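Local coordinates for prophenoloxidase b (Marsupenaeus japonicus, PDB 3WKY), which is a hemolymph type 3 copper protein, the precursor of a phenoloxidase that probably hydroxylates monophenols and oxidises o-diphenols, at residues F222-N234 and P391-F404. Residues are numbered along the deposited sequence; the frame is centred on the assembly and turned at random.
Sequences FYYMHHNLVARYN and PVFFRWHKFIDNVF. With CUO (Cu2-o2 cluster), chain J.
Tyr233 and Phe394 stack face to face where helices 222-234 and 391-404 cross at -126°, in a buried interface that shows how a type 3 copper site is built. A chi1 of -179°, with CG opposite the backbone N, lays the Tyr233 ring over Phe394. Followed outward, CB rests against Phe394 CE1 and CD1, CG lies over CD1, and CE2 comes 3.3 Å from Phe394 CB. OH meets mainly Arg190, and also a water, 2.7 Å away, that donates to Pro391 O. Phe393 covers the other face of Phe394, while Leu229 CD2 packs 3.7 Å from Phe393 CE2. Replacing Tyr233 by an alanine would probably leave one face of Phe394 without its stacking partner and the water without its hydroxyl. At the far end, Tyr223 CB sits over the Phe404 ring in a CH-pi contact. Between them, His227 ND1 donates to Asp401 OD1 (3.1 Å) from the syn side, tilted out of the carboxylate plane; Arg525 forms a salt bridge with OD2, so the buried carboxylate is probably ionised. His226 ND1 donates a hydrogen bond to Phe222 O (2.8 Å), fixing the ring's rotation and turning NE2 toward one copper, whose histidine ligands are completed by His199 and His203. His397 NE2 binds the second copper at 2.2 Å, alongside His357 and His361; each helix supplies one of the three histidines on its copper, and their packing probably helps set the dicopper spacing.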
ATOM      1  N   PHE A 222      27.120 -28.330   9.091  1.00 13.90           N
ATOM      2  CA  PHE A 222      26.667 -27.026   8.587  1.00 15.43           C
ATOM      3  C   PHE A 222      25.626 -26.443   9.546  1.00 15.05           C
ATOM      4  O   PHE A 222      25.777 -25.318  10.035  1.00 15.96           O
ATOM      5  CB  PHE A 222      26.109 -27.162   7.179  1.00 16.22           C
ATOM      6  CG  PHE A 222      25.454 -25.908   6.671  1.00 15.12           C
ATOM      7  CD1 PHE A 222      26.220 -24.811   6.330  1.00 16.90           C
ATOM      8  CD2 PHE A 222      24.071 -25.829   6.558  1.00 20.28           C
ATOM      9  CE1 PHE A 222      25.621 -23.637   5.871  1.00 19.05           C
ATOM     10  CE2 PHE A 222      23.459 -24.654   6.083  1.00 18.90           C
ATOM     11  CZ  PHE A 222      24.235 -23.570   5.747  1.00 16.91           C
ATOM     12  N   TYR A 223      24.589 -27.221   9.841  1.00 16.06           N
ATOM     13  CA  TYR A 223      23.613 -26.830  10.853  1.00 13.84           C
ATOM     14  C   TYR A 223      24.272 -26.454  12.175  1.00 17.26           C
ATOM     15  O   TYR A 223      23.994 -25.391  12.728  1.00 14.85           O
ATOM     16  CB  TYR A 223      22.607 -27.961  11.099  1.00 14.84           C
ATOM     17  CG  TYR A 223      22.075 -27.984  12.507  1.00 15.30           C
ATOM     18  CD1 TYR A 223      21.209 -26.991  12.964  1.00 16.16           C
ATOM     19  CD2 TYR A 223      22.427 -29.010  13.391  1.00 13.61           C
ATOM     20  CE1 TYR A 223      20.713 -27.011  14.277  1.00 18.19           C
ATOM     21  CE2 TYR A 223      21.938 -29.033  14.689  1.00 16.51           C
ATOM     22  CZ  TYR A 223      21.080 -28.038  15.125  1.00 17.81           C
ATOM     23  OH  TYR A 223      20.588 -28.068  16.416  1.00 19.38           O
ATOM     24  N   TYR A 224      25.138 -27.331  12.686  1.00 15.49           N
ATOM     25  CA  TYR A 224      25.616 -27.206  14.054  1.00 15.77           C
ATOM     26  C   TYR A 224      26.519 -26.003  14.254  1.00 15.53           C
ATOM     27  O   TYR A 224      26.373 -25.277  15.231  1.00 15.65           O
ATOM     28  CB  TYR A 224      26.351 -28.482  14.472  1.00 16.00           C
ATOM     29  CG  TYR A 224      26.668 -28.533  15.949  1.00 15.05           C
ATOM     30  CD1 TYR A 224      25.651 -28.465  16.899  1.00 17.07           C
ATOM     31  CD2 TYR A 224      27.980 -28.669  16.394  1.00 17.92           C
ATOM     32  CE1 TYR A 224      25.934 -28.540  18.274  1.00 18.21           C
ATOM     33  CE2 TYR A 224      28.273 -28.737  17.770  1.00 16.60           C
ATOM     34  CZ  TYR A 224      27.248 -28.673  18.692  1.00 19.67           C
ATOM     35  OH  TYR A 224      27.537 -28.741  20.046  1.00 19.52           O
ATOM     36  N   MET A 225      27.459 -25.783  13.338  1.00 14.84           N
ATOM     37  CA  MET A 225      28.351 -24.655  13.507  1.00 16.47           C
ATOM     38  C   MET A 225      27.534 -23.365  13.430  1.00 13.63           C
ATOM     39  O   MET A 225      27.709 -22.459  14.246  1.00 15.25           O
ATOM     40  CB  MET A 225      29.479 -24.664  12.464  1.00 13.62           C
ATOM     41  CG  MET A 225      30.452 -23.475  12.615  1.00 16.55           C
ATOM     42  SD  MET A 225      29.814 -21.898  11.935  1.00 18.50           S
ATOM     43  CE  MET A 225      30.590 -21.883  10.330  1.00 18.32           C
ATOM     44  N   HIS A 226      26.655 -23.267  12.436  1.00 15.99           N
ATOM     45  CA  HIS A 226      25.881 -22.040  12.285  1.00 16.29           C
ATOM     46  C   HIS A 226      24.887 -21.805  13.404  1.00 16.81           C
ATOM     47  O   HIS A 226      24.620 -20.657  13.770  1.00 15.41           O
ATOM     48  CB  HIS A 226      25.234 -21.959  10.899  1.00 13.74           C
ATOM     49  CG  HIS A 226      26.239 -21.817   9.814  1.00 15.16           C
ATOM     50  ND1 HIS A 226      26.857 -22.899   9.224  1.00 15.78           N
ATOM     51  CD2 HIS A 226      26.783 -20.712   9.252  1.00 19.42           C
ATOM     52  CE1 HIS A 226      27.723 -22.468   8.323  1.00 19.53           C
ATOM     53  NE2 HIS A 226      27.703 -21.149   8.334  1.00 19.39           N
ATOM     54  N   HIS A 227      24.355 -22.889  13.961  1.00 15.55           N
ATOM     55  CA  HIS A 227      23.486 -22.783  15.122  1.00 14.19           C
ATOM     56  C   HIS A 227      24.242 -22.139  16.270  1.00 17.26           C
ATOM     57  O   HIS A 227      23.736 -21.260  16.958  1.00 13.68           O
ATOM     58  CB  HIS A 227      22.991 -24.152  15.584  1.00 15.39           C
ATOM     59  CG  HIS A 227      22.342 -24.100  16.927  1.00 17.37           C
ATOM     60  ND1 HIS A 227      21.111 -23.508  17.125  1.00 19.80           N
ATOM     61  CD2 HIS A 227      22.781 -24.481  18.149  1.00 20.37           C
ATOM     62  CE1 HIS A 227      20.807 -23.558  18.412  1.00 22.86           C
ATOM     63  NE2 HIS A 227      21.800 -24.143  19.055  1.00 20.32           N
ATOM     64  N   ASN A 228      25.468 -22.595  16.483  1.00 15.97           N
ATOM     65  CA  ASN A 228      26.294 -22.062  17.550  1.00 17.18           C
ATOM     66  C   ASN A 228      26.714 -20.621  17.287  1.00 16.20           C
ATOM     67  O   ASN A 228      26.763 -19.799  18.203  1.00 16.29           O
ATOM     68  CB  ASN A 228      27.511 -22.976  17.752  1.00 16.03           C
ATOM     69  CG  ASN A 228      27.201 -24.127  18.662  1.00 14.96           C
ATOM     70  OD1 ASN A 228      27.351 -24.005  19.873  1.00 16.14           O
ATOM     71  ND2 ASN A 228      26.736 -25.252  18.093  1.00 14.41           N
ATOM     72  N   LEU A 229      26.991 -20.313  16.021  1.00 15.49           N
ATOM     73  CA  LEU A 229      27.319 -18.955  15.610  1.00 15.96           C
ATOM     74  C   LEU A 229      26.150 -17.982  15.878  1.00 17.28           C
ATOM     75  O   LEU A 229      26.346 -16.901  16.443  1.00 14.16           O
ATOM     76  CB  LEU A 229      27.712 -18.973  14.124  1.00 14.32           C
ATOM     77  CG  LEU A 229      28.054 -17.680  13.387  1.00 13.39           C
ATOM     78  CD1 LEU A 229      29.084 -16.857  14.156  1.00 14.41           C
ATOM     79  CD2 LEU A 229      28.586 -18.066  12.017  1.00 15.42           C
ATOM     80  N   VAL A 230      24.944 -18.366  15.471  1.00 14.12           N
ATOM     81  CA  VAL A 230      23.741 -17.575  15.757  1.00 14.88           C
ATOM     82  C   VAL A 230      23.448 -17.454  17.260  1.00 18.78           C
ATOM     83  O   VAL A 230      23.135 -16.367  17.760  1.00 13.25           O
ATOM     84  CB  VAL A 230      22.514 -18.169  15.031  1.00 15.76           C
ATOM     85  CG1 VAL A 230      21.223 -17.447  15.476  1.00 16.43           C
ATOM     86  CG2 VAL A 230      22.701 -18.053  13.504  1.00 15.16           C
ATOM     87  N   ALA A 231      23.557 -18.564  17.987  1.00 15.59           N
ATOM     88  CA  ALA A 231      23.288 -18.541  19.428  1.00 13.64           C
ATOM     89  C   ALA A 231      24.230 -17.575  20.145  1.00 14.67           C
ATOM     90  O   ALA A 231      23.798 -16.770  20.967  1.00 14.57           O
ATOM     91  CB  ALA A 231      23.410 -19.940  20.023  1.00 15.16           C
ATOM     92  N   ARG A 232      25.520 -17.650  19.828  1.00 13.84           N
ATOM     93  CA  ARG A 232      26.495 -16.783  20.485  1.00 15.77           C
ATOM     94  C   ARG A 232      26.303 -15.320  20.105  1.00 16.00           C
ATOM     95  O   ARG A 232      26.488 -14.428  20.926  1.00 16.43           O
ATOM     96  CB  ARG A 232      27.931 -17.267  20.224  1.00 13.68           C
ATOM     97  CG  ARG A 232      28.287 -18.467  21.139  1.00 13.83           C
ATOM     98  CD  ARG A 232      29.566 -19.158  20.715  1.00 13.58           C
ATOM     99  NE  ARG A 232      29.875 -20.241  21.654  1.00 17.41           N
ATOM    100  CZ  ARG A 232      30.637 -20.100  22.732  1.00 20.17           C
ATOM    101  NH1 ARG A 232      31.184 -18.925  23.023  1.00 17.50           N
ATOM    102  NH2 ARG A 232      30.847 -21.148  23.529  1.00 19.32           N
ATOM    103  N   TYR A 233      25.896 -15.077  18.868  1.00 16.06           N
ATOM    104  CA  TYR A 233      25.575 -13.724  18.457  1.00 13.31           C
ATOM    105  C   TYR A 233      24.458 -13.164  19.320  1.00 13.07           C
ATOM    106  O   TYR A 233      24.541 -12.027  19.796  1.00 16.18           O
ATOM    107  CB  TYR A 233      25.139 -13.742  17.008  1.00 10.19           C
ATOM    108  CG  TYR A 233      24.796 -12.396  16.403  1.00 12.80           C
ATOM    109  CD1 TYR A 233      25.749 -11.380  16.306  1.00 14.46           C
ATOM    110  CD2 TYR A 233      23.525 -12.166  15.878  1.00 14.73           C
ATOM    111  CE1 TYR A 233      25.439 -10.150  15.695  1.00 16.23           C
ATOM    112  CE2 TYR A 233      23.202 -10.941  15.276  1.00 12.70           C
ATOM    113  CZ  TYR A 233      24.166  -9.946  15.186  1.00 16.75           C
ATOM    114  OH  TYR A 233      23.856  -8.745  14.576  1.00 16.06           O
ATOM    115  N   ASN A 234      23.409 -13.959  19.521  1.00 14.09           N
ATOM    116  CA  ASN A 234      22.316 -13.512  20.372  1.00 15.56           C
ATOM    117  C   ASN A 234      22.739 -13.252  21.811  1.00 14.69           C
ATOM    118  O   ASN A 234      22.198 -12.370  22.464  1.00 16.60           O
ATOM    119  CB  ASN A 234      21.152 -14.498  20.353  1.00 12.20           C
ATOM    120  CG  ASN A 234      20.191 -14.242  19.208  1.00 14.59           C
ATOM    121  OD1 ASN A 234      20.082 -13.109  18.702  1.00 16.52           O
ATOM    122  ND2 ASN A 234      19.464 -15.288  18.802  1.00 15.83           N
ATOM    123  N   PRO A 391      25.023  -7.343   9.299  1.00 14.09           N
ATOM    124  CA  PRO A 391      23.947  -7.787  10.201  1.00 15.17           C
ATOM    125  C   PRO A 391      22.956  -8.744   9.533  1.00 13.66           C
ATOM    126  O   PRO A 391      22.379  -9.603  10.209  1.00 13.57           O
ATOM    127  CB  PRO A 391      23.255  -6.475  10.621  1.00 15.10           C
ATOM    128  CG  PRO A 391      23.697  -5.442   9.552  1.00 16.97           C
ATOM    129  CD  PRO A 391      25.112  -5.870   9.224  1.00 15.74           C
ATOM    130  N   VAL A 392      22.761  -8.613   8.223  1.00 11.42           N
ATOM    131  CA  VAL A 392      21.813  -9.495   7.558  1.00 13.41           C
ATOM    132  C   VAL A 392      22.303 -10.942   7.507  1.00 15.18           C
ATOM    133  O   VAL A 392      21.503 -11.859   7.321  1.00 13.15           O
ATOM    134  CB  VAL A 392      21.416  -8.995   6.148  1.00 12.35           C
ATOM    135  CG1 VAL A 392      22.423  -9.471   5.079  1.00 13.15           C
ATOM    136  CG2 VAL A 392      20.020  -9.484   5.800  1.00 12.13           C
ATOM    137  N   PHE A 393      23.608 -11.155   7.675  1.00 13.37           N
ATOM    138  CA  PHE A 393      24.116 -12.527   7.797  1.00 14.84           C
ATOM    139  C   PHE A 393      23.341 -13.285   8.869  1.00 12.61           C
ATOM    140  O   PHE A 393      22.951 -14.461   8.693  1.00 11.85           O
ATOM    141  CB  PHE A 393      25.601 -12.529   8.172  1.00 11.98           C
ATOM    142  CG  PHE A 393      26.163 -13.915   8.361  1.00 11.60           C
ATOM    143  CD1 PHE A 393      26.671 -14.620   7.279  1.00 15.97           C
ATOM    144  CD2 PHE A 393      26.143 -14.524   9.617  1.00 16.04           C
ATOM    145  CE1 PHE A 393      27.173 -15.916   7.449  1.00 15.21           C
ATOM    146  CE2 PHE A 393      26.640 -15.819   9.806  1.00 15.73           C
ATOM    147  CZ  PHE A 393      27.153 -16.520   8.713  1.00 12.99           C
ATOM    148  N   PHE A 394      23.136 -12.621   9.995  1.00 12.85           N
ATOM    149  CA  PHE A 394      22.524 -13.299  11.127  1.00 15.07           C
ATOM    150  C   PHE A 394      21.009 -13.392  10.990  1.00 14.43           C
ATOM    151  O   PHE A 394      20.391 -14.307  11.520  1.00 13.18           O
ATOM    152  CB  PHE A 394      22.980 -12.664  12.440  1.00 14.37           C
ATOM    153  CG  PHE A 394      24.435 -12.902  12.720  1.00 13.45           C
ATOM    154  CD1 PHE A 394      24.843 -14.036  13.422  1.00 14.49           C
ATOM    155  CD2 PHE A 394      25.402 -12.023  12.236  1.00 14.47           C
ATOM    156  CE1 PHE A 394      26.201 -14.282  13.651  1.00 14.52           C
ATOM    157  CE2 PHE A 394      26.753 -12.256  12.458  1.00 16.56           C
ATOM    158  CZ  PHE A 394      27.152 -13.384  13.181  1.00 13.50           C
ATOM    159  N   ARG A 395      20.407 -12.475  10.242  1.00 13.95           N
ATOM    160  CA  ARG A 395      18.995 -12.627   9.942  1.00 14.15           C
ATOM    161  C   ARG A 395      18.796 -13.807   8.987  1.00 13.13           C
ATOM    162  O   ARG A 395      17.842 -14.574   9.126  1.00 13.69           O
ATOM    163  CB  ARG A 395      18.426 -11.325   9.336  1.00 11.50           C
ATOM    164  CG  ARG A 395      18.510 -10.109  10.285  1.00 16.62           C
ATOM    165  CD  ARG A 395      17.452  -9.039   9.909  1.00 11.62           C
ATOM    166  NE  ARG A 395      16.110  -9.626   9.971  1.00 13.45           N
ATOM    167  CZ  ARG A 395      15.052  -9.180   9.302  1.00 18.90           C
ATOM    168  NH1 ARG A 395      15.160  -8.131   8.488  1.00 17.78           N
ATOM    169  NH2 ARG A 395      13.882  -9.801   9.433  1.00 14.37           N
ATOM    170  N   TRP A 396      19.693 -13.944   8.012  1.00 12.96           N
ATOM    171  CA  TRP A 396      19.618 -15.061   7.077  1.00 13.12           C
ATOM    172  C   TRP A 396      19.862 -16.377   7.820  1.00 14.72           C
ATOM    173  O   TRP A 396      19.146 -17.364   7.626  1.00 13.23           O
ATOM    174  CB  TRP A 396      20.630 -14.873   5.939  1.00 10.70           C
ATOM    175  CG  TRP A 396      20.507 -15.910   4.863  1.00 11.99           C
ATOM    176  CD1 TRP A 396      21.468 -16.816   4.480  1.00 15.82           C
ATOM    177  CD2 TRP A 396      19.354 -16.173   4.036  1.00 12.39           C
ATOM    178  NE1 TRP A 396      20.987 -17.610   3.461  1.00 17.62           N
ATOM    179  CE2 TRP A 396      19.698 -17.241   3.170  1.00 14.16           C
ATOM    180  CE3 TRP A 396      18.078 -15.598   3.931  1.00 16.57           C
ATOM    181  CZ2 TRP A 396      18.796 -17.773   2.233  1.00 14.21           C
ATOM    182  CZ3 TRP A 396      17.180 -16.116   2.977  1.00 16.51           C
ATOM    183  CH2 TRP A 396      17.552 -17.187   2.136  1.00 15.68           C
ATOM    184  N   HIS A 397      20.855 -16.388   8.696  1.00 13.01           N
ATOM    185  CA  HIS A 397      21.136 -17.616   9.437  1.00 14.71           C
ATOM    186  C   HIS A 397      20.165 -17.946  10.545  1.00 15.79           C
ATOM    187  O   HIS A 397      20.042 -19.111  10.925  1.00 15.36           O
ATOM    188  CB  HIS A 397      22.599 -17.703   9.882  1.00 13.67           C
ATOM    189  CG  HIS A 397      23.443 -18.284   8.811  1.00 14.85           C
ATOM    190  ND1 HIS A 397      23.505 -19.639   8.587  1.00 16.07           N
ATOM    191  CD2 HIS A 397      24.107 -17.695   7.788  1.00 15.11           C
ATOM    192  CE1 HIS A 397      24.236 -19.871   7.508  1.00 19.27           C
ATOM    193  NE2 HIS A 397      24.607 -18.707   7.014  1.00 17.51           N
ATOM    194  N   LYS A 398      19.465 -16.940  11.059  1.00 13.02           N
ATOM    195  CA  LYS A 398      18.358 -17.238  11.957  1.00 15.85           C
ATOM    196  C   LYS A 398      17.239 -17.935  11.168  1.00 12.70           C
ATOM    197  O   LYS A 398      16.633 -18.876  11.666  1.00 14.91           O
ATOM    198  CB  LYS A 398      17.848 -15.980  12.674  1.00 15.45           C
ATOM    199  CG  LYS A 398      16.710 -16.267  13.665  1.00 10.79           C
ATOM    200  CD  LYS A 398      17.217 -17.051  14.905  1.00 11.89           C
ATOM    201  CE  LYS A 398      16.050 -17.376  15.826  1.00 16.60           C
ATOM    202  NZ  LYS A 398      16.518 -17.881  17.165  1.00 19.03           N
ATOM    203  N   PHE A 399      16.969 -17.493   9.938  1.00 12.60           N
ATOM    204  CA  PHE A 399      16.015 -18.219   9.090  1.00 12.13           C
ATOM    205  C   PHE A 399      16.473 -19.663   8.879  1.00 15.43           C
ATOM    206  O   PHE A 399      15.695 -20.614   9.035  1.00 14.50           O
ATOM    207  CB  PHE A 399      15.838 -17.526   7.729  1.00 12.95           C
ATOM    208  CG  PHE A 399      15.365 -18.459   6.635  1.00 13.84           C
ATOM    209  CD1 PHE A 399      14.108 -19.040   6.695  1.00 14.94           C
ATOM    210  CD2 PHE A 399      16.183 -18.746   5.548  1.00 15.25           C
ATOM    211  CE1 PHE A 399      13.672 -19.919   5.696  1.00 15.53           C
ATOM    212  CE2 PHE A 399      15.763 -19.603   4.550  1.00 15.68           C
ATOM    213  CZ  PHE A 399      14.508 -20.196   4.619  1.00 17.01           C
ATOM    214  N   ILE A 400      17.740 -19.819   8.515  1.00 13.67           N
ATOM    215  CA  ILE A 400      18.296 -21.149   8.286  1.00 12.49           C
ATOM    216  C   ILE A 400      18.198 -21.998   9.558  1.00 13.96           C
ATOM    217  O   ILE A 400      17.774 -23.166   9.508  1.00 14.17           O
ATOM    218  CB  ILE A 400      19.755 -21.056   7.772  1.00 13.25           C
ATOM    219  CG1 ILE A 400      19.771 -20.421   6.368  1.00 13.97           C
ATOM    220  CG2 ILE A 400      20.402 -22.437   7.725  1.00 13.22           C
ATOM    221  CD1 ILE A 400      18.986 -21.228   5.314  1.00 15.14           C
ATOM    222  N   ASP A 401      18.533 -21.415  10.703  1.00 13.35           N
ATOM    223  CA  ASP A 401      18.456 -22.186  11.947  1.00 16.45           C
ATOM    224  C   ASP A 401      17.000 -22.546  12.265  1.00 16.08           C
ATOM    225  O   ASP A 401      16.718 -23.603  12.845  1.00 14.60           O
ATOM    226  CB  ASP A 401      19.076 -21.418  13.109  1.00 11.87           C
ATOM    227  CG  ASP A 401      19.329 -22.305  14.317  1.00 19.46           C
ATOM    228  OD1 ASP A 401      20.169 -23.224  14.210  1.00 20.40           O
ATOM    229  OD2 ASP A 401      18.689 -22.098  15.365  1.00 20.07           O
ATOM    230  N   ASN A 402      16.078 -21.656  11.903  1.00 14.36           N
ATOM    231  CA  ASN A 402      14.651 -21.935  12.064  1.00 12.92           C
ATOM    232  C   ASN A 402      14.205 -23.150  11.263  1.00 15.98           C
ATOM    233  O   ASN A 402      13.352 -23.911  11.721  1.00 15.51           O
ATOM    234  CB  ASN A 402      13.792 -20.714  11.648  1.00 14.44           C
ATOM    235  CG  ASN A 402      13.748 -19.634  12.710  1.00 17.20           C
ATOM    236  OD1 ASN A 402      14.177 -19.840  13.857  1.00 17.13           O
ATOM    237  ND2 ASN A 402      13.196 -18.468  12.339  1.00 15.21           N
ATOM    238  N   VAL A 403      14.742 -23.318  10.054  1.00 13.15           N
ATOM    239  CA  VAL A 403      14.413 -24.490   9.252  1.00 13.03           C
ATOM    240  C   VAL A 403      14.914 -25.738   9.977  1.00 14.17           C
ATOM    241  O   VAL A 403      14.197 -26.739  10.106  1.00 14.41           O
ATOM    242  CB  VAL A 403      15.063 -24.443   7.863  1.00 13.13           C
ATOM    243  CG1 VAL A 403      14.659 -25.674   7.032  1.00 12.44           C
ATOM    244  CG2 VAL A 403      14.660 -23.146   7.113  1.00 13.95           C
ATOM    245  N   PHE A 404      16.152 -25.676  10.441  1.00 12.19           N
ATOM    246  CA  PHE A 404      16.721 -26.828  11.159  1.00 14.70           C
ATOM    247  C   PHE A 404      15.939 -27.158  12.434  1.00 16.17           C
ATOM    248  O   PHE A 404      15.695 -28.330  12.730  1.00 15.93           O
ATOM    249  CB  PHE A 404      18.203 -26.590  11.462  1.00 13.67           C
ATOM    250  CG  PHE A 404      19.100 -26.691  10.243  1.00 14.74           C
ATOM    251  CD1 PHE A 404      19.039 -27.799   9.409  1.00 15.62           C
ATOM    252  CD2 PHE A 404      19.997 -25.669   9.926  1.00 12.34           C
ATOM    253  CE1 PHE A 404      19.868 -27.904   8.284  1.00 11.99           C
ATOM    254  CE2 PHE A 404      20.826 -25.770   8.805  1.00 13.61           C
ATOM    255  CZ  PHE A 404      20.756 -26.893   7.982  1.00 12.78           C
TER
HETATM  256 CU1  CUO J 708      28.579 -19.952   6.734  1.00 26.47          CU
HETATM  257 CU2  CUO J 708      25.625 -18.721   5.082  1.00 20.77          CU
HETATM  258  O1  CUO J 708      27.216 -19.888   5.274  1.00 34.54           O
HETATM  259  O2  CUO J 708      27.741 -18.321   5.425  1.00 28.87           O
HETATM  260  O   HOH W   1      21.872 -23.521  11.944  1.00 16.69           O
HETATM  261  O   HOH W   2      21.802  -9.147  12.850  1.00 15.54           O
HETATM  262  O   HOH W   3      16.821 -14.944  17.798  1.00 16.91           O